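Local coordinates for mandelate racemase/muconate lactonizing protein (Alicyclobacillus acidocaldarius LAA1, PDB 3QLD) that belongs to the enolase superfamily, combining an N-terminal capping domain with a TIM-barrel-like C-terminal domain, its specific function being unassigned, at residues W65-H70 with R105-A110; A31-L36 with Y300-G305; E221-E226 with A233-S238; R253-T258 with D285-A290. One frame throughout, in Å; residues are numbered along the deposited sequence.

Contact 1 of 4, residues W65-H70 with R105-A110. With SO4 (sulfate ion), chain E; SO4 (sulfate ion), chain C; SO4 (sulfate ion), chain D.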
loop_
_atom_site.group_PDB
_atom_site.type_symbol
_atom_site.label_atom_id
_atom_site.label_comp_id
_atom_site.label_asym_id
_atom_site.label_seq_id
_atom_site.Cartn_x
_atom_site.Cartn_y
_atom_site.Cartn_z
ATOM N N TRP A 65 -13.886 -0.355 -3.874
ATOM C CA TRP A 65 -15.299 -0.752 -3.761
ATOM C C TRP A 65 -15.409 -1.949 -2.833
ATOM O O TRP A 65 -16.174 -1.963 -1.847
ATOM C CB TRP A 65 -15.821 -1.072 -5.172
ATOM C CG TRP A 65 -17.277 -1.549 -5.128
ATOM C CD1 TRP A 65 -17.753 -2.870 -5.105
ATOM C CD2 TRP A 65 -18.418 -0.708 -5.029
ATOM N NE1 TRP A 65 -19.150 -2.855 -5.007
ATOM C CE2 TRP A 65 -19.572 -1.548 -4.977
ATOM C CE3 TRP A 65 -18.585 0.702 -5.006
ATOM C CZ2 TRP A 65 -20.879 -1.025 -4.917
ATOM C CZ3 TRP A 65 -19.881 1.208 -4.958
ATOM C CH2 TRP A 65 -20.998 0.351 -4.920
ATOM N N VAL A 66 -14.598 -2.990 -3.065
ATOM C CA VAL A 66 -14.712 -4.172 -2.193
ATOM C C VAL A 66 -14.194 -3.964 -0.803
ATOM O O VAL A 66 -14.637 -4.594 0.123
ATOM C CB VAL A 66 -14.074 -5.509 -2.837
ATOM C CG1 VAL A 66 -14.806 -5.856 -4.109
ATOM C CG2 VAL A 66 -12.598 -5.371 -3.101
HETATM N N MSE A 67 -13.164 -3.133 -0.665
HETATM C CA MSE A 67 -12.661 -2.740 0.637
HETATM C C MSE A 67 -13.845 -2.077 1.400
HETATM O O MSE A 67 -14.084 -2.396 2.574
HETATM C CB MSE A 67 -11.435 -1.808 0.405
HETATM C CG MSE A 67 -10.702 -1.240 1.652
HETATM SE SE MSE A 67 -10.147 -2.495 3.027
HETATM C CE MSE A 67 -9.398 -3.741 1.834
ATOM N N LEU A 68 -14.557 -1.184 0.736
ATOM C CA LEU A 68 -15.680 -0.463 1.456
ATOM C C LEU A 68 -16.819 -1.413 1.846
ATOM O O LEU A 68 -17.181 -1.530 2.998
ATOM C CB LEU A 68 -16.196 0.698 0.603
ATOM C CG LEU A 68 -15.206 1.858 0.582
ATOM C CD1 LEU A 68 -15.492 2.774 -0.606
ATOM C CD2 LEU A 68 -15.179 2.661 1.949
ATOM N N VAL A 69 -17.317 -2.147 0.868
ATOM C CA VAL A 69 -18.417 -3.086 1.085
ATOM C C VAL A 69 -18.113 -4.165 2.085
ATOM O O VAL A 69 -18.954 -4.414 2.976
ATOM C CB VAL A 69 -18.836 -3.701 -0.279
ATOM C CG1 VAL A 69 -19.900 -4.873 -0.141
ATOM C CG2 VAL A 69 -19.289 -2.614 -1.283
ATOM N N HIS A 70 -16.961 -4.849 1.936
ATOM C CA HIS A 70 -16.762 -6.077 2.678
ATOM C C HIS A 70 -15.904 -5.898 3.929
ATOM O O HIS A 70 -15.829 -6.834 4.731
ATOM C CB HIS A 70 -16.246 -7.199 1.735
ATOM C CG HIS A 70 -17.228 -7.573 0.665
ATOM N ND1 HIS A 70 -18.385 -8.283 0.941
ATOM C CD2 HIS A 70 -17.256 -7.317 -0.669
ATOM C CE1 HIS A 70 -19.062 -8.472 -0.173
ATOM N NE2 HIS A 70 -18.422 -7.869 -1.163
ATOM N N ARG A 105 -5.770 3.999 2.466
ATOM C CA ARG A 105 -6.103 5.315 3.019
ATOM C C ARG A 105 -7.185 6.071 2.258
ATOM O O ARG A 105 -7.916 6.845 2.887
ATOM C CB ARG A 105 -4.861 6.165 3.176
ATOM C CG ARG A 105 -4.072 5.669 4.376
ATOM C CD ARG A 105 -2.816 6.571 4.575
ATOM N NE ARG A 105 -2.010 6.127 5.731
ATOM C CZ ARG A 105 -1.941 6.767 6.906
ATOM N NH1 ARG A 105 -2.567 7.945 7.107
ATOM N NH2 ARG A 105 -1.195 6.247 7.881
HETATM N N MSE A 106 -7.304 5.862 0.940
HETATM C CA MSE A 106 -8.374 6.543 0.207
HETATM C C MSE A 106 -9.772 5.999 0.557
HETATM O O MSE A 106 -10.762 6.774 0.596
HETATM C CB MSE A 106 -8.121 6.514 -1.309
HETATM C CG MSE A 106 -6.863 7.302 -1.720
HETATM SE SE MSE A 106 -6.428 6.810 -3.544
HETATM C CE MSE A 106 -4.905 7.972 -3.843
ATOM N N SER A 107 -9.850 4.692 0.810
ATOM C CA SER A 107 -11.104 4.040 1.282
ATOM C C SER A 107 -11.429 4.479 2.715
ATOM O O SER A 107 -12.586 4.884 3.014
ATOM C CB SER A 107 -10.993 2.500 1.185
ATOM O OG SER A 107 -11.167 2.219 -0.166
ATOM N N VAL A 108 -10.409 4.492 3.565
ATOM C CA VAL A 108 -10.573 4.938 4.937
ATOM C C VAL A 108 -11.063 6.388 4.941
ATOM O O VAL A 108 -12.004 6.743 5.683
ATOM C CB VAL A 108 -9.235 4.777 5.739
ATOM C CG1 VAL A 108 -9.264 5.615 7.018
ATOM C CG2 VAL A 108 -9.029 3.289 6.151
ATOM N N ALA A 109 -10.428 7.209 4.126
ATOM C CA ALA A 109 -10.742 8.636 4.042
ATOM C C ALA A 109 -12.199 8.852 3.621
ATOM O O ALA A 109 -12.858 9.855 4.038
ATOM C CB ALA A 109 -9.880 9.252 2.999
ATOM N N ALA A 110 -12.714 7.984 2.736
ATOM C CA ALA A 110 -14.099 8.195 2.315
ATOM C C ALA A 110 -15.081 8.051 3.507
ATOM O O ALA A 110 -16.036 8.829 3.654
ATOM C CB ALA A 110 -14.471 7.320 1.101
HETATM S S SO4 E . -19.900 -6.560 -4.745
HETATM O O1 SO4 E . -20.669 -5.304 -4.676
HETATM O O2 SO4 E . -18.453 -6.337 -4.749
HETATM O O3 SO4 E . -20.223 -7.394 -3.572
HETATM O O4 SO4 E . -20.284 -7.230 -5.999
HETATM S S SO4 C . -0.168 8.257 10.069
HETATM O O1 SO4 C . -0.831 6.956 10.041
HETATM O O2 SO4 C . -0.733 9.116 9.034
HETATM O O3 SO4 C . -0.422 8.940 11.336
HETATM O O4 SO4 C . 1.268 8.019 9.896
HETATM S S SO4 D . -0.462 2.116 7.400
HETATM O O1 SO4 D . 0.366 1.405 6.420
HETATM O O2 SO4 D . -1.461 1.240 8.004
HETATM O O3 SO4 D . 0.386 2.586 8.488
HETATM O O4 SO4 D . -1.123 3.263 6.769
#
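M67, a selenomethionine, holds CG anti to the backbone N (chi1 -180°), which carries CG across to S107, while bends at chi2 and chi3 turn the selenium end away again. Its CG lies 3.8 Å from S107 CB and nearly as close to S107 OG, so the hydroxyl borders a methylene. L68 swings its branch in from the flank: CG sits beside the backbone N, and CD2 rests 3.6 Å from S107 O. Helices 61-80 and 105-123 meet here inside the capping domain of the enolase fold, with small S107 letting the backbones come to 6.4 Å between L68 CA and S107 CA. E59 takes the backbone N-H of both M106 and S107 at the start of helix 105-123. On the far flank of helix 61-80, W65 NE1 donates almost straight (171°) to O1 of a sulfate, 2.9 Å away at the N-H edge of the indole, close to its plane. H70 NE2 grips the same ion through O3 at 3.0 Å. V69 wedges between the two rings, CG2 near the rim of the indole and CG1 3.5 Å above the centre of the imidazole. R105 NE reaches O4 of a second sulfate at 3.2 Å.

Contact 2 of 4, residues A31-L36 with Y300-G305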
loop_
_atom_site.group_PDB
_atom_site.type_symbol
_atom_site.label_atom_id
_atom_site.label_comp_id
_atom_site.label_asym_id
_atom_site.label_seq_id
_atom_site.Cartn_x
_atom_site.Cartn_y
_atom_site.Cartn_z
ATOM N N ALA A 31 -15.861 6.973 -10.294
ATOM C CA ALA A 31 -15.788 7.558 -8.980
ATOM C C ALA A 31 -16.651 6.771 -8.029
ATOM O O ALA A 31 -17.613 6.123 -8.477
ATOM C CB ALA A 31 -16.259 9.050 -9.074
ATOM N N ILE A 32 -16.363 6.815 -6.724
ATOM C CA ILE A 32 -17.259 6.166 -5.708
ATOM C C ILE A 32 -17.723 7.253 -4.735
ATOM O O ILE A 32 -16.837 7.976 -4.137
ATOM C CB ILE A 32 -16.527 5.076 -4.898
ATOM C CG1 ILE A 32 -16.197 3.847 -5.766
ATOM C CG2 ILE A 32 -17.418 4.556 -3.745
ATOM C CD1 ILE A 32 -15.292 2.820 -4.953
ATOM N N LEU A 33 -19.039 7.461 -4.622
ATOM C CA LEU A 33 -19.536 8.345 -3.526
ATOM C C LEU A 33 -20.101 7.608 -2.363
ATOM O O LEU A 33 -20.800 6.583 -2.531
ATOM C CB LEU A 33 -20.556 9.345 -4.073
ATOM C CG LEU A 33 -20.122 10.199 -5.277
ATOM C CD1 LEU A 33 -21.298 11.149 -5.674
ATOM C CD2 LEU A 33 -18.943 11.054 -4.874
ATOM N N VAL A 34 -19.807 8.109 -1.164
ATOM C CA VAL A 34 -20.293 7.526 0.064
ATOM C C VAL A 34 -21.400 8.435 0.562
ATOM O O VAL A 34 -21.230 9.664 0.616
ATOM C CB VAL A 34 -19.190 7.450 1.087
ATOM C CG1 VAL A 34 -19.697 6.928 2.390
ATOM C CG2 VAL A 34 -18.043 6.498 0.554
ATOM N N GLN A 35 -22.539 7.818 0.855
ATOM C CA GLN A 35 -23.697 8.584 1.401
ATOM C C GLN A 35 -24.103 7.980 2.701
ATOM O O GLN A 35 -24.382 6.765 2.775
ATOM C CB GLN A 35 -24.843 8.624 0.375
ATOM C CG GLN A 35 -26.235 9.096 0.990
ATOM C CD GLN A 35 -27.361 8.966 -0.051
ATOM O OE1 GLN A 35 -27.300 8.084 -0.896
ATOM N NE2 GLN A 35 -28.384 9.896 -0.018
ATOM N N LEU A 36 -24.142 8.804 3.756
ATOM C CA LEU A 36 -24.600 8.345 5.087
ATOM C C LEU A 36 -25.918 9.084 5.430
ATOM O O LEU A 36 -26.078 10.238 5.071
ATOM C CB LEU A 36 -23.572 8.641 6.184
ATOM C CG LEU A 36 -22.191 8.011 5.940
ATOM C CD1 LEU A 36 -21.183 8.686 6.930
ATOM C CD2 LEU A 36 -22.295 6.477 6.198
ATOM N N TYR A 300 -9.049 14.766 -10.440
ATOM C CA TYR A 300 -10.157 14.785 -11.429
ATOM C C TYR A 300 -11.504 14.493 -10.715
ATOM O O TYR A 300 -12.448 13.859 -11.244
ATOM C CB TYR A 300 -9.844 13.869 -12.633
ATOM C CG TYR A 300 -8.829 14.489 -13.599
ATOM C CD1 TYR A 300 -9.206 14.861 -14.897
ATOM C CD2 TYR A 300 -7.495 14.749 -13.199
ATOM C CE1 TYR A 300 -8.280 15.445 -15.790
ATOM C CE2 TYR A 300 -6.558 15.342 -14.079
ATOM C CZ TYR A 300 -6.965 15.686 -15.375
ATOM O OH TYR A 300 -6.062 16.231 -16.251
ATOM N N GLU A 301 -11.577 15.034 -9.503
ATOM C CA GLU A 301 -12.671 14.744 -8.554
ATOM C C GLU A 301 -14.040 15.111 -9.150
ATOM O O GLU A 301 -14.146 16.100 -9.848
ATOM C CB GLU A 301 -12.553 15.557 -7.244
ATOM C CG GLU A 301 -11.437 15.208 -6.268
ATOM C CD GLU A 301 -10.041 15.669 -6.710
ATOM O OE1 GLU A 301 -9.858 16.274 -7.794
ATOM O OE2 GLU A 301 -9.092 15.370 -5.948
ATOM N N THR A 302 -15.083 14.334 -8.847
ATOM C CA THR A 302 -16.440 14.913 -8.962
ATOM C C THR A 302 -16.645 16.090 -8.007
ATOM O O THR A 302 -15.784 16.482 -7.160
ATOM C CB THR A 302 -17.580 13.935 -8.644
ATOM O OG1 THR A 302 -17.739 13.921 -7.222
ATOM C CG2 THR A 302 -17.305 12.457 -9.194
ATOM N N GLY A 303 -17.817 16.672 -8.120
ATOM C CA GLY A 303 -18.120 17.869 -7.295
ATOM C C GLY A 303 -17.962 17.683 -5.826
ATOM O O GLY A 303 -17.566 18.611 -5.124
ATOM N N VAL A 304 -18.251 16.479 -5.338
ATOM C CA VAL A 304 -18.154 16.164 -3.912
ATOM C C VAL A 304 -16.726 16.242 -3.380
ATOM O O VAL A 304 -16.441 16.975 -2.434
ATOM C CB VAL A 304 -18.871 14.790 -3.587
ATOM C CG1 VAL A 304 -18.614 14.348 -2.123
ATOM C CG2 VAL A 304 -20.418 14.990 -3.821
ATOM N N GLY A 305 -15.852 15.408 -3.915
ATOM C CA GLY A 305 -14.405 15.533 -3.708
ATOM C C GLY A 305 -13.791 16.917 -3.965
ATOM O O GLY A 305 -12.908 17.351 -3.228
#
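A31 CB and T302 CG2 meet methyl to methyl at 3.6 Å, the tightest approach between strand 31-36 and segment 300-305, a loop that runs into helix 303-313. Two residues along, L33 sends a single methyl into the notch between T302 and V304: its CD2 is 3.9 Å from T302 OG1 and 4.0 Å from V304 CB, slanting across both side chains. T302 therefore faces the strand with both branches, CG2 toward A31 and OG1 toward L33. Its chi1 of 83° places OG1 between the backbone N and the carbonyl carbon, where it can also serve the backbone. There it N-caps helix 303-313, accepting from V304 N at 3.2 Å with an angle of 142°. In enolase-superfamily proteins the N-terminal domain packs against the barrel domain, and this contact is part of that seam: a sheet strand of the former lies on the opening turn of a helix of the latter. One shell further out, E47 of the adjacent strand 43-48 bonds through OE1 to both T302 OG1 and G305 N, and D334 takes G303 N, so several acceptors grip the helix start. V335, in a loop, packs on both T302 and V304. The strand itself is pinned on both edges, A31 and L33 pairing with L11 and H9, I32 and V34 with C48 and S46, while V34 turns its side chain to A110 of helix 105-123.

Contact 3 of 4, residues E221-E226 with A233-S238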
loop_
_atom_site.group_PDB
_atom_site.type_symbol
_atom_site.label_atom_id
_atom_site.label_comp_id
_atom_site.label_asym_id
_atom_site.label_seq_id
_atom_site.Cartn_x
_atom_site.Cartn_y
_atom_site.Cartn_z
ATOM N N GLU A 221 7.955 18.762 -8.914
ATOM C CA GLU A 221 7.215 17.698 -8.250
ATOM C C GLU A 221 7.717 16.313 -8.706
ATOM O O GLU A 221 7.984 16.111 -9.893
ATOM C CB GLU A 221 5.746 17.836 -8.677
ATOM C CG GLU A 221 4.772 16.952 -7.868
ATOM C CD GLU A 221 3.338 17.383 -8.112
ATOM O OE1 GLU A 221 3.085 18.135 -9.081
ATOM O OE2 GLU A 221 2.476 16.992 -7.344
ATOM N N GLN A 222 7.871 15.397 -7.746
ATOM C CA GLN A 222 8.191 13.956 -8.036
ATOM C C GLN A 222 9.289 13.761 -9.068
ATOM O O GLN A 222 9.101 13.144 -10.106
ATOM C CB GLN A 222 6.868 13.254 -8.429
ATOM C CG GLN A 222 5.831 13.128 -7.242
ATOM C CD GLN A 222 6.160 12.118 -6.115
ATOM O OE1 GLN A 222 5.797 12.340 -4.950
ATOM N NE2 GLN A 222 6.876 11.033 -6.440
ATOM N N PRO A 223 10.514 14.307 -8.808
ATOM C CA PRO A 223 11.543 14.245 -9.807
ATOM C C PRO A 223 12.001 12.769 -10.054
ATOM O O PRO A 223 12.254 12.388 -11.176
ATOM C CB PRO A 223 12.697 15.044 -9.172
ATOM C CG PRO A 223 12.432 15.091 -7.766
ATOM C CD PRO A 223 10.934 15.139 -7.656
ATOM N N LEU A 224 12.072 11.990 -8.988
ATOM C CA LEU A 224 12.656 10.635 -9.052
ATOM C C LEU A 224 11.543 9.578 -8.876
ATOM O O LEU A 224 10.442 9.883 -8.419
ATOM C CB LEU A 224 13.744 10.448 -7.967
ATOM C CG LEU A 224 14.975 11.409 -8.023
ATOM C CD1 LEU A 224 15.969 11.134 -6.873
ATOM C CD2 LEU A 224 15.660 11.408 -9.432
ATOM N N PRO A 225 11.849 8.327 -9.267
ATOM C CA PRO A 225 10.913 7.260 -8.937
ATOM C C PRO A 225 10.796 7.105 -7.449
ATOM O O PRO A 225 11.654 7.592 -6.707
ATOM C CB PRO A 225 11.615 6.017 -9.469
ATOM C CG PRO A 225 12.591 6.482 -10.469
ATOM C CD PRO A 225 13.071 7.798 -9.909
ATOM N N GLU A 226 9.773 6.378 -7.001
ATOM C CA GLU A 226 9.655 6.018 -5.579
ATOM C C GLU A 226 10.671 4.887 -5.254
ATOM O O GLU A 226 10.315 3.903 -4.590
ATOM C CB GLU A 226 8.183 5.661 -5.200
ATOM C CG GLU A 226 7.116 6.751 -5.500
ATOM C CD GLU A 226 5.620 6.253 -5.477
ATOM O OE1 GLU A 226 5.078 5.996 -4.366
ATOM O OE2 GLU A 226 4.971 6.135 -6.563
ATOM N N ALA A 233 17.094 12.606 -0.969
ATOM C CA ALA A 233 17.730 13.485 -0.004
ATOM C C ALA A 233 18.925 14.161 -0.621
ATOM O O ALA A 233 19.134 15.390 -0.443
ATOM C CB ALA A 233 18.163 12.681 1.260
ATOM N N LYS A 234 19.745 13.382 -1.323
ATOM C CA LYS A 234 20.904 13.962 -2.007
ATOM C C LYS A 234 20.513 14.905 -3.116
ATOM O O LYS A 234 21.164 15.903 -3.326
ATOM C CB LYS A 234 21.706 12.831 -2.603
ATOM C CG LYS A 234 23.008 13.198 -3.216
ATOM C CD LYS A 234 23.663 11.934 -3.825
ATOM C CE LYS A 234 24.515 11.219 -2.789
ATOM N NZ LYS A 234 23.735 10.636 -1.673
ATOM N N LEU A 235 19.442 14.586 -3.857
ATOM C CA LEU A 235 19.055 15.516 -4.914
ATOM C C LEU A 235 18.550 16.821 -4.308
ATOM O O LEU A 235 18.920 17.890 -4.761
ATOM C CB LEU A 235 18.000 14.856 -5.829
ATOM C CG LEU A 235 17.415 15.805 -6.885
ATOM C CD1 LEU A 235 18.471 16.110 -7.977
ATOM C CD2 LEU A 235 16.174 15.112 -7.529
ATOM N N GLN A 236 17.677 16.761 -3.310
ATOM C CA GLN A 236 17.133 18.018 -2.716
ATOM C C GLN A 236 18.234 18.869 -2.121
ATOM O O GLN A 236 18.253 20.119 -2.313
ATOM C CB GLN A 236 16.060 17.744 -1.671
ATOM C CG GLN A 236 15.504 18.988 -0.976
ATOM C CD GLN A 236 14.756 19.984 -1.921
ATOM O OE1 GLN A 236 13.547 20.084 -1.818
ATOM N NE2 GLN A 236 15.483 20.714 -2.816
ATOM N N ALA A 237 19.239 18.199 -1.509
ATOM C CA ALA A 237 20.415 18.937 -0.898
ATOM C C ALA A 237 21.194 19.714 -1.961
ATOM O O ALA A 237 21.749 20.787 -1.657
ATOM C CB ALA A 237 21.375 17.970 -0.141
ATOM N N SER A 238 21.148 19.214 -3.211
ATOM C CA SER A 238 21.888 19.824 -4.346
ATOM C C SER A 238 21.111 20.908 -5.135
ATOM O O SER A 238 21.696 21.641 -5.963
ATOM C CB SER A 238 22.362 18.764 -5.324
ATOM O OG SER A 238 21.257 18.183 -6.089
#
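L235 crosses from its helix to the loop residues P223 and L224, and one methyl does the touching. Its CB leaves the helix toward the loop, and a chi1 of 174° sets CG anti to the backbone N, prolonging that direction. At CG the chain forks; chi2 of 72° sends CD2 into the angle between the proline ring and the next leucine. CD2 lies 3.7 Å from P223 CG and 3.8 Å from P223 CB, against one border of the pyrrolidine ring. The same methyl touches L224, with CG at 3.9 Å and CD1 at 4.0 Å, so the proline ring and the fork of L224 converge on one methyl. Both encounters are slanted, neither side chain lying alongside the leucine. L209 and A206 of helix 206-211 close in on L235 as well, and V243 and L209 pack on P223, extending the apolar packing around the methyl. Polar bonds keep the surroundings in place. S238 OG donates to L235 O at 2.7 Å, its hydroxyl standing 21° out of the carbonyl plane. Q236, one residue on from L235, bridges T241 O and V243 N and thereby ties the helix to the strand that follows. At the other side of the proline, Q222 OE1 takes D246 N, while E221 is held by K169 and N268. The contact closes a beta-alpha unit of the TIM-barrel-like domain: strand 220-221 runs into this loop, and helix 229-238 folds back so that its inner face covers the residues just beyond the strand.

Contact 4 of 4, residues R253-T258 with D285-A290. With SO4 (sulfate ion), chain C.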
loop_
_atom_site.group_PDB
_atom_site.type_symbol
_atom_site.label_atom_id
_atom_site.label_comp_id
_atom_site.label_asym_id
_atom_site.label_seq_id
_atom_site.Cartn_x
_atom_site.Cartn_y
_atom_site.Cartn_z
ATOM N N ARG A 253 3.660 9.622 8.995
ATOM C CA ARG A 253 5.003 9.071 9.275
ATOM C C ARG A 253 5.991 9.200 8.080
ATOM O O ARG A 253 7.178 9.445 8.279
ATOM C CB ARG A 253 4.928 7.609 9.698
ATOM C CG ARG A 253 4.425 7.426 11.156
ATOM C CD ARG A 253 3.913 5.987 11.408
ATOM N NE ARG A 253 2.722 5.748 10.597
ATOM C CZ ARG A 253 2.259 4.558 10.212
ATOM N NH1 ARG A 253 2.869 3.426 10.551
ATOM N NH2 ARG A 253 1.167 4.514 9.466
ATOM N N GLU A 254 5.503 9.007 6.865
ATOM C CA GLU A 254 6.358 9.202 5.680
ATOM C C GLU A 254 6.779 10.673 5.548
ATOM O O GLU A 254 7.853 10.987 5.095
ATOM C CB GLU A 254 5.632 8.771 4.423
ATOM C CG GLU A 254 6.037 7.345 3.900
ATOM C CD GLU A 254 5.444 7.056 2.504
ATOM O OE1 GLU A 254 4.203 7.173 2.348
ATOM O OE2 GLU A 254 6.223 6.720 1.565
ATOM N N LEU A 255 5.876 11.559 5.905
ATOM C CA LEU A 255 6.149 13.001 5.935
ATOM C C LEU A 255 7.192 13.284 6.987
ATOM O O LEU A 255 8.086 14.048 6.731
ATOM C CB LEU A 255 4.884 13.818 6.237
ATOM C CG LEU A 255 5.099 15.370 6.202
ATOM C CD1 LEU A 255 5.508 15.839 4.821
ATOM C CD2 LEU A 255 3.804 16.070 6.592
ATOM N N LYS A 256 7.088 12.685 8.176
ATOM C CA LYS A 256 8.185 12.783 9.194
ATOM C C LYS A 256 9.562 12.379 8.671
ATOM O O LYS A 256 10.576 13.075 8.925
ATOM C CB LYS A 256 7.849 12.043 10.526
ATOM C CG LYS A 256 6.841 12.811 11.346
ATOM C CD LYS A 256 6.423 12.032 12.656
ATOM C CE LYS A 256 5.360 12.861 13.402
ATOM N NZ LYS A 256 5.003 12.346 14.774
ATOM N N LEU A 257 9.595 11.279 7.923
ATOM C CA LEU A 257 10.834 10.761 7.366
ATOM C C LEU A 257 11.343 11.747 6.274
ATOM O O LEU A 257 12.548 12.061 6.199
ATOM C CB LEU A 257 10.602 9.355 6.763
ATOM C CG LEU A 257 11.803 8.829 5.944
ATOM C CD1 LEU A 257 13.092 8.629 6.838
ATOM C CD2 LEU A 257 11.475 7.580 5.162
ATOM N N THR A 258 10.429 12.201 5.410
ATOM C CA THR A 258 10.782 13.233 4.387
ATOM C C THR A 258 11.497 14.424 4.975
ATOM O O THR A 258 12.586 14.810 4.511
ATOM C CB THR A 258 9.525 13.717 3.642
ATOM O OG1 THR A 258 9.007 12.615 2.929
ATOM C CG2 THR A 258 9.880 14.796 2.620
ATOM N N ASP A 285 0.438 20.074 10.494
ATOM C CA ASP A 285 1.182 20.343 11.742
ATOM C C ASP A 285 2.632 20.029 11.509
ATOM O O ASP A 285 3.505 20.859 11.768
ATOM C CB ASP A 285 0.698 19.466 12.913
ATOM C CG ASP A 285 -0.440 20.105 13.657
ATOM O OD1 ASP A 285 -0.698 21.300 13.402
ATOM O OD2 ASP A 285 -1.102 19.429 14.490
ATOM N N VAL A 286 2.874 18.806 11.058
ATOM C CA VAL A 286 4.241 18.331 10.842
ATOM C C VAL A 286 4.953 19.108 9.740
ATOM O O VAL A 286 6.164 19.398 9.882
ATOM C CB VAL A 286 4.317 16.787 10.573
ATOM C CG1 VAL A 286 5.787 16.338 10.165
ATOM C CG2 VAL A 286 3.875 15.985 11.797
ATOM N N ALA A 287 4.259 19.454 8.650
ATOM C CA ALA A 287 4.918 20.238 7.572
ATOM C C ALA A 287 5.309 21.668 8.045
ATOM O O ALA A 287 6.427 22.189 7.744
ATOM C CB ALA A 287 4.076 20.305 6.339
ATOM N N GLY A 288 4.381 22.300 8.764
ATOM C CA GLY A 288 4.646 23.647 9.342
ATOM C C GLY A 288 5.832 23.605 10.326
ATOM O O GLY A 288 6.705 24.452 10.225
ATOM N N GLU A 289 5.884 22.619 11.235
ATOM C CA GLU A 289 7.016 22.458 12.207
ATOM C C GLU A 289 8.363 22.328 11.449
ATOM O O GLU A 289 9.435 22.811 11.896
ATOM C CB GLU A 289 6.876 21.190 13.067
ATOM C CG GLU A 289 5.708 21.048 14.049
ATOM C CD GLU A 289 5.393 19.544 14.426
ATOM O OE1 GLU A 289 6.338 18.723 14.655
ATOM O OE2 GLU A 289 4.181 19.167 14.486
ATOM N N ALA A 290 8.296 21.642 10.311
ATOM C CA ALA A 290 9.448 21.426 9.458
ATOM C C ALA A 290 9.805 22.553 8.503
ATOM O O ALA A 290 10.771 22.441 7.799
ATOM C CB ALA A 290 9.285 20.099 8.685
HETATM S S SO4 C . -0.168 8.257 10.069
HETATM O O1 SO4 C . -0.831 6.956 10.041
HETATM O O2 SO4 C . -0.733 9.116 9.034
HETATM O O3 SO4 C . -0.422 8.940 11.336
HETATM O O4 SO4 C . 1.268 8.019 9.896
#
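Two neighbouring helices of the barrel's outer layer pack here through V286 of one and L255 and K256 of the other, running almost parallel (9°) with axes 10.0 Å apart. V286 carries most of the contact. L255 and V286 lie antiparallel alongside each other, with L255 CD2 4.1 Å from V286 CB, and the same methyl continues to A287 CB at 4.3 Å on the buried side. K256 instead crosses V286 at about a right angle: its CG is 3.9 Å from V286 CG1, and its extended chain carries CE to 3.8 Å from V286 CG2. The lysine thus uses its methylenes as an apolar lid on the solvent side of the valine. Strand 266-269 comes between helices 252-261 and 277-289 in the sequence, the alternation of strand and helix that builds a TIM-type barrel and makes successive helices parallel. M292 and L317, in loops, pack on A287, and W229 of helix 229-238 flanks the other side of helix 252-261 at E254, L257 and T258. Within that helix T258 returns twice to E254 O, OG1 at 2.9 Å and its own backbone N, arriving from opposite faces of the carbonyl plane. At the helix start a sulfate is caught by R253. A bend at chi3 (-66°) turns NE back toward the ion that the backbone N also meets, so that NE, 2.8 Å away with an angle of 176°, and the backbone N, at 3.0 Å, both give their hydrogens to O4. V252 N and R282 also bond this ion.

How the contacts relate
Contacts 1, 2 and 3 are buried, whereas contact 4 is partly open, K256 lying at the surface. Contact 1 is internal to the capping domain, contacts 3 and 4 to the barrel domain, and contact 2 joins the two. Contacts 1 and 2 share a layer: I32 turns the other face of the strand toward W65 and L68. All four touch through aliphatic groups, but a polar serine or threonine sits in contacts 1 and 2, while contact 3 is hydrocarbon on hydrocarbon and contact 4 adds the methylenes of a lysine at its edge. Contacts 1 and 4, though 25 Å apart between centres, are linked across domains where R105 and R253 approach one sulfate. Contacts 1, 3 and 4 also reach the second subunit.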